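Local coordinates for protein intimin (Escherichia coli, PDB 1F00) that mediates adhesion of enteropathogenic bacteria to host cells, its C-terminal fragment carrying immunoglobulin-like domains and a C-type lectin-like domain that probably engages the receptor, at residues 94-100 / 128-133; 105-109 / 224-230; 116-120 / 220-224. All blocks are in the same frame, centred on the assembly; numbering follows the deposited sequence.

How the contacts relate
The three contacts follow the elongated chain from one domain to the next. Contact 1 lies at the start of the second Ig-like domain, where the chain leaves strand 91-94 of the first. Contacts 2 and 3 sit together about 26 and 27 Å away, centre to centre, where that second domain meets the lectin-like one. Strands 104-106 and 124-130 are sheet neighbours, linking contacts 1 and 2, whereas strand 118-120 joins strands 184-190 and 276-281. Contacts 2 and 3, about 9 Å apart between centres, share Trp224; contact 3 is nested inside contact 2, and the segments of contact 1 alternate with those of both. One helix end thus joins two successive domains, consistent with a rigid, rod-like adhesin.

Contact 1: 94-100 / 128-133; sequences FTTLTID and KASGGN
Thr98 and Ser130 face each other as a hydrogen-bonded antiparallel pair, the centre of a short ladder. Thr98 N reaches Ser130 O at 2.8 Å, and Ser130 N returns the bond to Thr98 O, also at 2.8 Å. Two residues on, Asp100 N meets Lys128 O at 2.7 Å, approaching almost in line with the carbonyl, while a water links Asp100 O to Lys128 N. Between these rungs Ile99 and Ala129 form a non-hydrogen-bonded pair, their side chains on the sheet face away from Thr98 and Ser130.

Leu97 turns CG opposite its own nitrogen (chi1 -173°), which brings CD1 to 3.5 Å from Ser130 O. Beyond it the pairing changes character. Gly132 N bonds to Thr95 O at 2.8 Å from above the carbonyl plane (43° out of it), and the CA-H of Gly131 points almost straight at Thr96 O, 3.6 Å from CA. Further out, Asn133 CB lies over one face of the Phe94 ring, 3.9 Å from its centroid, with the amide plane steeply inclined to the ring. Asn133 is positioned by Ser170 and Lys135, and Gln173 bonds both Thr95 O and Leu97 N. Leu97 and Ile99 face the interior of the Ig-like sandwich, packing on strands 136-140, 163-169 and 173-179, whereas the backbone of Phe94 bonds to Ala13 and Ala15, where strand 91-94 runs parallel to strand 12-14.

Contact 2: 105-109 / 224-230; sequences EIVGT and WGAANKY
Ile106 meets Trp224 where helix 214-224 ends. The isoleucine crosses the indole at about a right angle, with CD1 over one face toward the rim and CG2 4.0 Å from CE3 of Trp224. The indole reaches back to this strand although its CB starts off in the other direction; its N-H is engaged elsewhere, by Val118 O. The carbonyl of Trp224 remains available at the helix terminus and accepts from the Tyr230 hydroxyl.

Gly225 follows with positive phi, the first residue to leave the helical conformation. Its CA is packed by the methyl of Thr109, CG2 standing 3.6 Å away. That methyl is placed there because OG1 takes the position between backbone N and carbonyl carbon (chi1 66°), from which it accepts from Val111 N. Here the end of a helix in the C-type lectin-like domain is laid against the strand end and turn of the neighbouring Ig-like domain, so the contact belongs to the interface between the two folds.

At the end of the 3-10 segment 227-229, Lys229 lays its CB against Gly108 CA at 3.7 Å. Its chain bends at chi2 and again at chi4, bringing NZ to a water that also donates to Gly108 O.

The hydroxyl of Tyr230 donates to Trp224 O at 2.7 Å, in the carbonyl plane and on a lone pair, and accepts the N-H of Gly108, N to OH 3.1 Å, through a bent bond (140°). The phenol oxygen thus takes one bond across the contact and gives one within its own segment. Ile106 CG2 presses on it near the ring plane, 3.1 Å from OH, and Val107 CB approaches CE2 of Tyr230 at 3.9 Å.

Contact 3: 116-120 / 220-224; sequences PTVWL and VFKAW
Trp224 slots its indole between Pro116 and Leu120, with a different group on each face. Its CG lies beside its own backbone N (chi1 -58°), which swings the ring across to the strand. On one side the pyrrolidine CG of Pro116 sits 3.9 Å from CZ2 of Trp224, toward the rim. Over the opposite face, also toward the rim, lies Leu120 N, and Leu120 CB stands 4.0 Å from the centroid of the five-membered ring, close to the normal, in a CH-pi contact. Between these, NE1 of Trp224 donates to Val118 O at 2.8 Å, nearly straight (169°) and with the oxygen in the indole plane.

Trp224 and Leu120 are buried; Val118, Pro116 and Ala223 are partly exposed and meet the helix or strand through single carbon contacts, Val118 CG1 to Val220 CG2 at 4.1 Å and Pro116 CB to Ala223 CB at 4.2 Å. Strand 118-120 and helix segment 220-224 cross at -79°, so they meet over a short length. Trp119, whose CB sets off away from the helix, still brings CD1 within 4.3 Å of CZ2 of Trp224. A single directional bond set within apolar surfaces fixes how the indole is rotated and satisfies its buried N-H.

Contact 1: 94-100 / 128-133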
loop_
_atom_site.group_PDB
_atom_site.type_symbol
_atom_site.label_atom_id
_atom_site.label_comp_id
_atom_site.label_asym_id
_atom_site.label_seq_id
_atom_site.Cartn_x
_atom_site.Cartn_y
_atom_site.Cartn_z
ATOM N N PHE A 94 -18.186 -3.162 -6.086
ATOM C CA PHE A 94 -16.783 -3.142 -6.464
ATOM C C PHE A 94 -16.009 -4.266 -5.794
ATOM O O PHE A 94 -16.325 -4.681 -4.676
ATOM C CB PHE A 94 -16.158 -1.787 -6.099
ATOM C CG PHE A 94 -16.680 -0.635 -6.919
ATOM C CD1 PHE A 94 -16.270 -0.460 -8.236
ATOM C CD2 PHE A 94 -17.588 0.272 -6.377
ATOM C CE1 PHE A 94 -16.756 0.601 -9.003
ATOM C CE2 PHE A 94 -18.082 1.334 -7.131
ATOM C CZ PHE A 94 -17.664 1.500 -8.453
ATOM N N THR A 95 -15.001 -4.766 -6.498
ATOM C CA THR A 95 -14.156 -5.829 -5.978
ATOM C C THR A 95 -13.509 -5.357 -4.677
ATOM O O THR A 95 -13.365 -4.158 -4.448
ATOM C CB THR A 95 -13.046 -6.182 -6.986
ATOM O OG1 THR A 95 -13.621 -6.879 -8.100
ATOM C CG2 THR A 95 -11.978 -7.043 -6.339
ATOM N N THR A 96 -13.134 -6.313 -3.834
ATOM C CA THR A 96 -12.478 -6.029 -2.560
ATOM C C THR A 96 -11.152 -5.302 -2.791
ATOM O O THR A 96 -10.328 -5.749 -3.591
ATOM C CB THR A 96 -12.162 -7.333 -1.809
ATOM O OG1 THR A 96 -13.365 -8.085 -1.629
ATOM C CG2 THR A 96 -11.545 -7.028 -0.448
ATOM N N LEU A 97 -10.954 -4.183 -2.099
ATOM C CA LEU A 97 -9.715 -3.428 -2.219
ATOM C C LEU A 97 -8.623 -4.259 -1.553
ATOM O O LEU A 97 -8.788 -4.738 -0.428
ATOM C CB LEU A 97 -9.840 -2.066 -1.528
ATOM C CG LEU A 97 -8.655 -1.111 -1.717
ATOM C CD1 LEU A 97 -8.395 -0.893 -3.211
ATOM C CD2 LEU A 97 -8.951 0.211 -1.021
ATOM N N THR A 98 -7.505 -4.417 -2.247
ATOM C CA THR A 98 -6.407 -5.229 -1.749
ATOM C C THR A 98 -5.042 -4.665 -2.129
ATOM O O THR A 98 -4.890 -4.022 -3.166
ATOM C CB THR A 98 -6.503 -6.660 -2.341
ATOM O OG1 THR A 98 -7.732 -7.269 -1.922
ATOM C CG2 THR A 98 -5.333 -7.514 -1.888
ATOM N N ILE A 99 -4.053 -4.909 -1.275
ATOM C CA ILE A 99 -2.694 -4.486 -1.570
ATOM C C ILE A 99 -1.934 -5.768 -1.907
ATOM O O ILE A 99 -1.891 -6.708 -1.104
ATOM C CB ILE A 99 -2.028 -3.778 -0.369
ATOM C CG1 ILE A 99 -2.680 -2.412 -0.154
ATOM C CG2 ILE A 99 -0.525 -3.608 -0.629
ATOM C CD1 ILE A 99 -2.189 -1.670 1.088
ATOM N N ASP A 100 -1.363 -5.804 -3.109
ATOM C CA ASP A 100 -0.607 -6.957 -3.600
ATOM C C ASP A 100 0.701 -7.016 -2.812
ATOM O O ASP A 100 1.788 -6.837 -3.368
ATOM C CB ASP A 100 -0.337 -6.765 -5.101
ATOM C CG ASP A 100 0.211 -8.010 -5.773
ATOM O OD1 ASP A 100 0.555 -7.920 -6.976
ATOM O OD2 ASP A 100 0.296 -9.071 -5.113
ATOM N N LYS A 128 1.330 -1.988 -4.871
ATOM C CA LYS A 128 0.232 -2.005 -5.828
ATOM C C LYS A 128 -1.068 -2.441 -5.181
ATOM O O LYS A 128 -1.123 -3.444 -4.468
ATOM C CB LYS A 128 0.547 -2.930 -7.010
ATOM C CG LYS A 128 1.406 -2.295 -8.092
ATOM C CD LYS A 128 0.695 -1.114 -8.750
ATOM C CE LYS A 128 1.575 -0.451 -9.804
ATOM N NZ LYS A 128 2.855 0.063 -9.220
ATOM N N ALA A 129 -2.113 -1.667 -5.434
ATOM C CA ALA A 129 -3.436 -1.964 -4.907
ATOM C C ALA A 129 -4.296 -2.418 -6.073
ATOM O O ALA A 129 -3.994 -2.122 -7.230
ATOM C CB ALA A 129 -4.039 -0.718 -4.265
ATOM N N SER A 130 -5.358 -3.151 -5.768
ATOM C CA SER A 130 -6.277 -3.627 -6.789
ATOM C C SER A 130 -7.654 -3.705 -6.158
ATOM O O SER A 130 -7.779 -3.872 -4.942
ATOM C CB SER A 130 -5.858 -5.009 -7.299
ATOM O OG SER A 130 -5.793 -5.944 -6.240
ATOM N N GLY A 131 -8.687 -3.574 -6.981
ATOM C CA GLY A 131 -10.038 -3.633 -6.459
ATOM C C GLY A 131 -10.605 -2.246 -6.248
ATOM O O GLY A 131 -9.983 -1.255 -6.624
ATOM N N GLY A 132 -11.778 -2.171 -5.629
ATOM C CA GLY A 132 -12.403 -0.884 -5.407
ATOM C C GLY A 132 -12.734 -0.308 -6.771
ATOM O O GLY A 132 -12.824 -1.055 -7.742
ATOM N N ASN A 133 -12.903 1.006 -6.858
ATOM C CA ASN A 133 -13.226 1.631 -8.135
ATOM C C ASN A 133 -11.976 2.056 -8.900
ATOM O O ASN A 133 -12.060 2.778 -9.895
ATOM C CB ASN A 133 -14.147 2.832 -7.916
ATOM C CG ASN A 133 -13.444 3.992 -7.251
ATOM O OD1 ASN A 133 -12.322 3.860 -6.755
ATOM N ND2 ASN A 133 -14.104 5.138 -7.231
HETATM O O HOH W 1 2.446 -4.130 -3.998
#

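Contact 2: 105-109 / 224-230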
loop_
_atom_site.group_PDB
_atom_site.type_symbol
_atom_site.label_atom_id
_atom_site.label_comp_id
_atom_site.label_asym_id
_atom_site.label_seq_id
_atom_site.Cartn_x
_atom_site.Cartn_y
_atom_site.Cartn_z
ATOM N N GLU A 105 7.418 -4.105 -5.150
ATOM C CA GLU A 105 8.466 -3.857 -6.131
ATOM C C GLU A 105 9.622 -2.937 -5.738
ATOM O O GLU A 105 9.417 -1.786 -5.355
ATOM C CB GLU A 105 7.817 -3.333 -7.417
ATOM C CG GLU A 105 8.800 -2.870 -8.478
ATOM C CD GLU A 105 8.108 -2.249 -9.672
ATOM O OE1 GLU A 105 7.280 -1.336 -9.475
ATOM O OE2 GLU A 105 8.395 -2.668 -10.809
ATOM N N ILE A 106 10.839 -3.461 -5.843
ATOM C CA ILE A 106 12.046 -2.693 -5.559
ATOM C C ILE A 106 12.185 -1.714 -6.724
ATOM O O ILE A 106 12.412 -2.130 -7.865
ATOM C CB ILE A 106 13.289 -3.598 -5.529
ATOM C CG1 ILE A 106 13.085 -4.726 -4.517
ATOM C CG2 ILE A 106 14.531 -2.764 -5.200
ATOM C CD1 ILE A 106 12.901 -4.246 -3.101
ATOM N N VAL A 107 12.057 -0.425 -6.438
ATOM C CA VAL A 107 12.114 0.601 -7.477
ATOM C C VAL A 107 13.358 0.579 -8.365
ATOM O O VAL A 107 13.263 0.771 -9.580
ATOM C CB VAL A 107 11.945 2.018 -6.853
ATOM C CG1 VAL A 107 12.248 3.101 -7.883
ATOM C CG2 VAL A 107 10.522 2.183 -6.341
ATOM N N GLY A 108 14.520 0.333 -7.775
ATOM C CA GLY A 108 15.737 0.328 -8.566
ATOM C C GLY A 108 15.933 -0.848 -9.508
ATOM O O GLY A 108 16.510 -0.687 -10.586
ATOM N N THR A 109 15.442 -2.020 -9.116
ATOM C CA THR A 109 15.615 -3.236 -9.904
ATOM C C THR A 109 14.369 -3.839 -10.554
ATOM O O THR A 109 14.481 -4.608 -11.513
ATOM C CB THR A 109 16.247 -4.331 -9.042
ATOM O OG1 THR A 109 15.324 -4.713 -8.013
ATOM C CG2 THR A 109 17.529 -3.822 -8.399
ATOM N N TRP A 224 18.599 -4.136 -2.900
ATOM C CA TRP A 224 18.204 -2.880 -3.525
ATOM C C TRP A 224 18.792 -2.512 -4.881
ATOM O O TRP A 224 18.260 -1.635 -5.559
ATOM C CB TRP A 224 18.474 -1.729 -2.550
ATOM C CG TRP A 224 17.749 -1.909 -1.275
ATOM C CD1 TRP A 224 18.204 -2.537 -0.148
ATOM C CD2 TRP A 224 16.388 -1.559 -1.022
ATOM N NE1 TRP A 224 17.199 -2.604 0.797
ATOM C CE2 TRP A 224 16.075 -2.011 0.284
ATOM C CE3 TRP A 224 15.398 -0.911 -1.773
ATOM C CZ2 TRP A 224 14.814 -1.832 0.852
ATOM C CZ3 TRP A 224 14.141 -0.736 -1.207
ATOM C CH2 TRP A 224 13.860 -1.195 0.094
ATOM N N GLY A 225 19.878 -3.161 -5.279
ATOM C CA GLY A 225 20.501 -2.809 -6.544
ATOM C C GLY A 225 21.262 -1.498 -6.395
ATOM O O GLY A 225 21.361 -0.957 -5.291
ATOM N N ALA A 226 21.797 -0.979 -7.498
ATOM C CA ALA A 226 22.560 0.270 -7.476
ATOM C C ALA A 226 21.828 1.391 -6.722
ATOM O O ALA A 226 20.725 1.782 -7.093
ATOM C CB ALA A 226 22.868 0.711 -8.906
ATOM N N ALA A 227 22.461 1.916 -5.676
ATOM C CA ALA A 227 21.861 2.963 -4.852
ATOM C C ALA A 227 21.429 4.228 -5.582
ATOM O O ALA A 227 20.437 4.850 -5.200
ATOM C CB ALA A 227 22.810 3.341 -3.716
ATOM N N ASN A 228 22.161 4.617 -6.623
ATOM C CA ASN A 228 21.820 5.845 -7.331
ATOM C C ASN A 228 20.581 5.754 -8.211
ATOM O O ASN A 228 20.311 6.648 -9.011
ATOM C CB ASN A 228 23.019 6.359 -8.139
ATOM C CG ASN A 228 23.467 5.397 -9.217
ATOM O OD1 ASN A 228 24.296 5.745 -10.052
ATOM N ND2 ASN A 228 22.929 4.188 -9.205
ATOM N N LYS A 229 19.830 4.667 -8.061
ATOM C CA LYS A 229 18.589 4.490 -8.802
ATOM C C LYS A 229 17.502 5.148 -7.962
ATOM O O LYS A 229 16.392 5.393 -8.432
ATOM C CB LYS A 229 18.272 3.005 -8.985
ATOM C CG LYS A 229 19.071 2.345 -10.090
ATOM C CD LYS A 229 18.672 2.893 -11.447
ATOM C CE LYS A 229 19.474 2.226 -12.552
ATOM N NZ LYS A 229 19.409 0.740 -12.435
ATOM N N TYR A 230 17.844 5.429 -6.707
ATOM C CA TYR A 230 16.920 6.062 -5.783
ATOM C C TYR A 230 17.156 7.568 -5.736
ATOM O O TYR A 230 18.292 8.034 -5.686
ATOM C CB TYR A 230 17.058 5.429 -4.395
ATOM C CG TYR A 230 16.811 3.938 -4.454
ATOM C CD1 TYR A 230 17.872 3.039 -4.560
ATOM C CD2 TYR A 230 15.512 3.438 -4.540
ATOM C CE1 TYR A 230 17.642 1.676 -4.764
ATOM C CE2 TYR A 230 15.274 2.083 -4.744
ATOM C CZ TYR A 230 16.342 1.209 -4.860
ATOM O OH TYR A 230 16.098 -0.119 -5.116
HETATM O O HOH W 2 19.468 -1.326 -10.688
#

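Contact 3: 116-120 / 220-224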
loop_
_atom_site.group_PDB
_atom_site.type_symbol
_atom_site.label_atom_id
_atom_site.label_comp_id
_atom_site.label_asym_id
_atom_site.label_seq_id
_atom_site.Cartn_x
_atom_site.Cartn_y
_atom_site.Cartn_z
ATOM N N PRO A 116 12.231 -6.087 1.935
ATOM C CA PRO A 116 13.507 -6.523 2.511
ATOM C C PRO A 116 13.568 -6.184 4.003
ATOM O O PRO A 116 12.911 -5.241 4.453
ATOM C CB PRO A 116 14.541 -5.736 1.702
ATOM C CG PRO A 116 13.864 -5.545 0.382
ATOM C CD PRO A 116 12.452 -5.188 0.789
ATOM N N THR A 117 14.341 -6.959 4.762
ATOM C CA THR A 117 14.491 -6.729 6.196
ATOM C C THR A 117 15.774 -5.956 6.480
ATOM O O THR A 117 16.133 -5.724 7.635
ATOM C CB THR A 117 14.521 -8.045 6.977
ATOM O OG1 THR A 117 15.585 -8.865 6.487
ATOM C CG2 THR A 117 13.195 -8.777 6.827
ATOM N N VAL A 118 16.470 -5.588 5.405
ATOM C CA VAL A 118 17.692 -4.786 5.476
ATOM C C VAL A 118 17.355 -3.596 4.586
ATOM O O VAL A 118 17.072 -3.759 3.397
ATOM C CB VAL A 118 18.913 -5.537 4.909
ATOM C CG1 VAL A 118 20.154 -4.664 5.005
ATOM C CG2 VAL A 118 19.125 -6.823 5.683
ATOM N N TRP A 119 17.358 -2.399 5.155
ATOM C CA TRP A 119 16.975 -1.226 4.380
ATOM C C TRP A 119 18.053 -0.224 4.047
ATOM O O TRP A 119 18.730 0.290 4.936
ATOM C CB TRP A 119 15.894 -0.415 5.097
ATOM C CG TRP A 119 14.625 -1.101 5.460
ATOM C CD1 TRP A 119 14.215 -2.351 5.101
ATOM C CD2 TRP A 119 13.576 -0.543 6.257
ATOM N NE1 TRP A 119 12.967 -2.609 5.629
ATOM C CE2 TRP A 119 12.554 -1.513 6.345
ATOM C CE3 TRP A 119 13.402 0.687 6.906
ATOM C CZ2 TRP A 119 11.371 -1.294 7.061
ATOM C CZ3 TRP A 119 12.225 0.907 7.617
ATOM C CH2 TRP A 119 11.226 -0.083 7.689
ATOM N N LEU A 120 18.200 0.067 2.762
ATOM C CA LEU A 120 19.120 1.112 2.358
ATOM C C LEU A 120 18.268 2.321 2.761
ATOM O O LEU A 120 17.104 2.405 2.365
ATOM C CB LEU A 120 19.308 1.100 0.839
ATOM C CG LEU A 120 20.055 2.289 0.230
ATOM C CD1 LEU A 120 21.471 2.355 0.792
ATOM C CD2 LEU A 120 20.092 2.138 -1.291
ATOM N N VAL A 220 23.222 -5.756 0.794
ATOM C CA VAL A 220 22.416 -4.555 0.639
ATOM C C VAL A 220 22.152 -4.346 -0.861
ATOM O O VAL A 220 21.020 -4.107 -1.273
ATOM C CB VAL A 220 23.152 -3.317 1.202
ATOM C CG1 VAL A 220 22.329 -2.060 0.951
ATOM C CG2 VAL A 220 23.402 -3.501 2.707
ATOM N N PHE A 221 23.208 -4.432 -1.664
ATOM C CA PHE A 221 23.098 -4.267 -3.115
ATOM C C PHE A 221 22.197 -5.372 -3.683
ATOM O O PHE A 221 21.394 -5.138 -4.584
ATOM C CB PHE A 221 24.484 -4.351 -3.762
ATOM C CG PHE A 221 24.473 -4.125 -5.252
ATOM C CD1 PHE A 221 24.561 -2.841 -5.775
ATOM C CD2 PHE A 221 24.332 -5.196 -6.128
ATOM C CE1 PHE A 221 24.507 -2.622 -7.160
ATOM C CE2 PHE A 221 24.276 -4.991 -7.514
ATOM C CZ PHE A 221 24.362 -3.703 -8.029
ATOM N N LYS A 222 22.336 -6.574 -3.138
ATOM C CA LYS A 222 21.537 -7.719 -3.569
ATOM C C LYS A 222 20.044 -7.408 -3.460
ATOM O O LYS A 222 19.255 -7.723 -4.356
ATOM C CB LYS A 222 21.871 -8.933 -2.700
ATOM C CG LYS A 222 21.135 -10.203 -3.082
ATOM C CD LYS A 222 21.438 -11.342 -2.104
ATOM C CE LYS A 222 22.941 -11.579 -1.963
ATOM N NZ LYS A 222 23.610 -11.852 -3.269
ATOM N N ALA A 223 19.658 -6.768 -2.366
ATOM C CA ALA A 223 18.255 -6.437 -2.154
ATOM C C ALA A 223 17.781 -5.184 -2.888
ATOM O O ALA A 223 16.685 -5.174 -3.442
ATOM C CB ALA A 223 17.980 -6.290 -0.657
ATOM N N TRP A 224 18.599 -4.136 -2.900
ATOM C CA TRP A 224 18.204 -2.880 -3.525
ATOM C C TRP A 224 18.792 -2.512 -4.881
ATOM O O TRP A 224 18.260 -1.635 -5.559
ATOM C CB TRP A 224 18.474 -1.729 -2.550
ATOM C CG TRP A 224 17.749 -1.909 -1.275
ATOM C CD1 TRP A 224 18.204 -2.537 -0.148
ATOM C CD2 TRP A 224 16.388 -1.559 -1.022
ATOM N NE1 TRP A 224 17.199 -2.604 0.797
ATOM C CE2 TRP A 224 16.075 -2.011 0.284
ATOM C CE3 TRP A 224 15.398 -0.911 -1.773
ATOM C CZ2 TRP A 224 14.814 -1.832 0.852
ATOM C CZ3 TRP A 224 14.141 -0.736 -1.207
ATOM C CH2 TRP A 224 13.860 -1.195 0.094
#